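Local coordinates for protein triabin (Triatoma pallidipennis, PDB 1AVG) that inhibits host thrombin by forming a one-to-one non-covalent complex, inhibiting thrombin-driven fibrin formation and platelet aggregation while barely suppressing the enzyme's amidolytic activity, at residues Gly32-Gln40 and Thr51-Asn59. Sequence-based numbering, arbitrary orientation.
Sequences GVTSPAVCQ and TQIVEIGYN
Gln40 and Ile53 face each other as a hydrogen-bonded antiparallel pair: Gln40 N reaches Ile53 O at 2.9 Å, and Ile53 N returns to Gln40 O at 2.9 Å. Val38 and Glu55 repeat the pattern two residues on, with Glu55 N to Val38 O at 3.0 Å, and Gly57 N to Pro36 O at 3.1 Å is the last rung before the loops. On the face shared by Gln40, Ile53, Val38 and Glu55, the Gln40 side chain crosses those of Ile53 and Glu55 obliquely. With CG anti to the carbonyl carbon (chi1 -61°) and the chain extended beyond it, the terminal amide is carried past Ile53 to the Glu55 carboxylate, the two planes turned 62° apart. Glu55 is buried, yet its OE2 takes a salt bridge from Arg111 and a hydrogen bond with His29, which probably favours the ionised carboxylate. The other face carries Ala37, Cys39, Val54 and Ile56, and helix 138-141 packs on it, with Cys39 tied to Cys142 by a disulfide. Ile56 places CG2 anti to its backbone N, and this methyl meets the chain of the incoming loop, 3.4 Å from Thr34 CA. Beyond it, Val33 CB lies 3.7 Å from Gly57 CA, while Pro36, after a cis peptide bond, brings its ring CG to 3.5 Å from Tyr58 O. The strand axes run 162° apart at 4.8 Å, an antiparallel beta hairpin within the barrel of this calycin-superfamily protein.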
loop_
_atom_site.group_PDB
_atom_site.type_symbol
_atom_site.label_atom_id
_atom_site.label_comp_id
_atom_site.label_asym_id
_atom_site.label_seq_id
_atom_site.Cartn_x
_atom_site.Cartn_y
_atom_site.Cartn_z
ATOM N N GLY C 32 -8.244 16.306 -9.204
ATOM C CA GLY C 32 -8.605 17.399 -10.091
ATOM C C GLY C 32 -9.128 18.692 -9.497
ATOM O O GLY C 32 -8.584 19.760 -9.789
ATOM N N VAL C 33 -10.202 18.611 -8.712
ATOM C CA VAL C 33 -10.814 19.796 -8.102
ATOM C C VAL C 33 -9.835 20.878 -7.679
ATOM O O VAL C 33 -8.854 20.618 -6.984
ATOM C CB VAL C 33 -11.693 19.453 -6.882
ATOM C CG1 VAL C 33 -13.060 18.943 -7.332
ATOM C CG2 VAL C 33 -10.984 18.440 -5.991
ATOM N N THR C 34 -10.132 22.099 -8.094
ATOM C CA THR C 34 -9.294 23.235 -7.766
ATOM C C THR C 34 -10.166 24.423 -7.371
ATOM O O THR C 34 -9.664 25.498 -7.037
ATOM C CB THR C 34 -8.393 23.598 -8.952
ATOM O OG1 THR C 34 -7.593 24.737 -8.615
ATOM C CG2 THR C 34 -9.229 23.895 -10.188
ATOM N N SER C 35 -11.474 24.194 -7.332
ATOM C CA SER C 35 -12.420 25.242 -6.986
ATOM C C SER C 35 -13.593 24.622 -6.243
ATOM O O SER C 35 -14.053 23.537 -6.608
ATOM C CB SER C 35 -12.930 25.912 -8.266
ATOM O OG SER C 35 -11.872 26.149 -9.187
ATOM N N PRO C 36 -14.057 25.268 -5.157
ATOM C CA PRO C 36 -13.532 26.523 -4.609
ATOM C C PRO C 36 -12.267 26.301 -3.789
ATOM O O PRO C 36 -12.087 25.234 -3.205
ATOM C CB PRO C 36 -14.681 27.007 -3.726
ATOM C CG PRO C 36 -15.287 25.753 -3.248
ATOM C CD PRO C 36 -15.327 24.913 -4.496
ATOM N N ALA C 37 -11.389 27.299 -3.751
ATOM C CA ALA C 37 -10.406 27.395 -2.675
ATOM C C ALA C 37 -10.907 28.288 -1.525
ATOM O O ALA C 37 -11.596 29.284 -1.755
ATOM C CB ALA C 37 -9.077 27.901 -3.219
ATOM N N VAL C 38 -10.571 27.912 -0.292
ATOM C CA VAL C 38 -10.972 28.649 0.906
ATOM C C VAL C 38 -9.830 28.610 1.945
ATOM O O VAL C 38 -9.278 27.550 2.215
ATOM C CB VAL C 38 -12.283 28.027 1.464
ATOM C CG1 VAL C 38 -12.145 27.628 2.910
ATOM C CG2 VAL C 38 -13.437 28.984 1.290
ATOM N N CYS C 39 -9.416 29.760 2.466
ATOM C CA CYS C 39 -8.347 29.775 3.463
ATOM C C CYS C 39 -8.907 29.893 4.871
ATOM O O CYS C 39 -9.694 30.795 5.168
ATOM C CB CYS C 39 -7.358 30.918 3.231
ATOM S SG CYS C 39 -6.101 31.037 4.553
ATOM N N GLN C 40 -8.481 28.983 5.740
ATOM C CA GLN C 40 -8.924 28.956 7.127
ATOM C C GLN C 40 -7.719 29.204 8.012
ATOM O O GLN C 40 -6.702 28.528 7.871
ATOM C CB GLN C 40 -9.523 27.590 7.460
ATOM C CG GLN C 40 -10.730 27.229 6.616
ATOM C CD GLN C 40 -10.947 25.736 6.492
ATOM O OE1 GLN C 40 -11.623 25.276 5.575
ATOM N NE2 GLN C 40 -10.384 24.969 7.413
ATOM N N THR C 51 -2.106 28.623 12.128
ATOM C CA THR C 51 -1.968 27.677 11.029
ATOM C C THR C 51 -2.936 28.015 9.915
ATOM O O THR C 51 -4.103 28.305 10.170
ATOM C CB THR C 51 -2.282 26.266 11.494
ATOM O OG1 THR C 51 -1.738 26.071 12.804
ATOM C CG2 THR C 51 -1.675 25.252 10.539
ATOM N N GLN C 52 -2.456 27.979 8.681
ATOM C CA GLN C 52 -3.307 28.274 7.540
ATOM C C GLN C 52 -3.611 26.981 6.804
ATOM O O GLN C 52 -2.700 26.314 6.303
ATOM C CB GLN C 52 -2.622 29.249 6.588
ATOM C CG GLN C 52 -2.109 30.513 7.243
ATOM C CD GLN C 52 -1.356 31.388 6.268
ATOM O OE1 GLN C 52 -0.494 30.917 5.522
ATOM N NE2 GLN C 52 -1.687 32.670 6.256
ATOM N N ILE C 53 -4.878 26.587 6.810
ATOM C CA ILE C 53 -5.303 25.383 6.120
ATOM C C ILE C 53 -5.988 25.895 4.861
ATOM O O ILE C 53 -6.930 26.679 4.941
ATOM C CB ILE C 53 -6.338 24.568 6.933
ATOM C CG1 ILE C 53 -5.838 24.292 8.361
ATOM C CG2 ILE C 53 -6.666 23.271 6.205
ATOM C CD1 ILE C 53 -5.040 23.028 8.541
ATOM N N VAL C 54 -5.447 25.545 3.705
ATOM C CA VAL C 54 -6.036 25.950 2.444
ATOM C C VAL C 54 -6.806 24.725 1.969
ATOM O O VAL C 54 -6.202 23.704 1.658
ATOM C CB VAL C 54 -4.949 26.340 1.422
ATOM C CG1 VAL C 54 -5.561 26.611 0.070
ATOM C CG2 VAL C 54 -4.208 27.570 1.903
ATOM N N GLU C 55 -8.134 24.805 1.995
ATOM C CA GLU C 55 -8.983 23.695 1.578
ATOM C C GLU C 55 -9.486 23.890 0.156
ATOM O O GLU C 55 -9.995 24.951 -0.184
ATOM C CB GLU C 55 -10.156 23.536 2.541
ATOM C CG GLU C 55 -11.013 22.315 2.258
ATOM C CD GLU C 55 -11.854 21.898 3.442
ATOM O OE1 GLU C 55 -11.632 22.413 4.552
ATOM O OE2 GLU C 55 -12.744 21.045 3.268
ATOM N N ILE C 56 -9.396 22.842 -0.655
ATOM C CA ILE C 56 -9.803 22.896 -2.056
ATOM C C ILE C 56 -10.811 21.812 -2.423
ATOM O O ILE C 56 -10.729 20.684 -1.924
ATOM C CB ILE C 56 -8.583 22.691 -2.961
ATOM C CG1 ILE C 56 -7.471 23.664 -2.577
ATOM C CG2 ILE C 56 -8.962 22.889 -4.405
ATOM C CD1 ILE C 56 -6.085 23.052 -2.597
ATOM N N GLY C 57 -11.764 22.168 -3.281
ATOM C CA GLY C 57 -12.767 21.229 -3.767
ATOM C C GLY C 57 -13.974 20.918 -2.903
ATOM O O GLY C 57 -14.763 20.013 -3.230
ATOM N N TYR C 58 -14.134 21.655 -1.806
ATOM C CA TYR C 58 -15.257 21.421 -0.911
ATOM C C TYR C 58 -16.436 22.272 -1.343
ATOM O O TYR C 58 -16.546 23.439 -0.984
ATOM C CB TYR C 58 -14.870 21.729 0.533
ATOM C CG TYR C 58 -15.822 21.167 1.565
ATOM C CD1 TYR C 58 -16.329 19.876 1.449
ATOM C CD2 TYR C 58 -16.204 21.928 2.667
ATOM C CE1 TYR C 58 -17.192 19.356 2.406
ATOM C CE2 TYR C 58 -17.063 21.423 3.628
ATOM C CZ TYR C 58 -17.555 20.137 3.495
ATOM O OH TYR C 58 -18.416 19.643 4.447
ATOM N N ASN C 59 -17.329 21.652 -2.100
ATOM C CA ASN C 59 -18.531 22.290 -2.637
ATOM C C ASN C 59 -19.415 23.059 -1.655
ATOM O O ASN C 59 -20.292 23.808 -2.082
ATOM C CB ASN C 59 -19.378 21.245 -3.369
ATOM C CG ASN C 59 -19.497 19.942 -2.590
ATOM O OD1 ASN C 59 -19.973 19.922 -1.452
ATOM N ND2 ASN C 59 -19.016 18.859 -3.181
#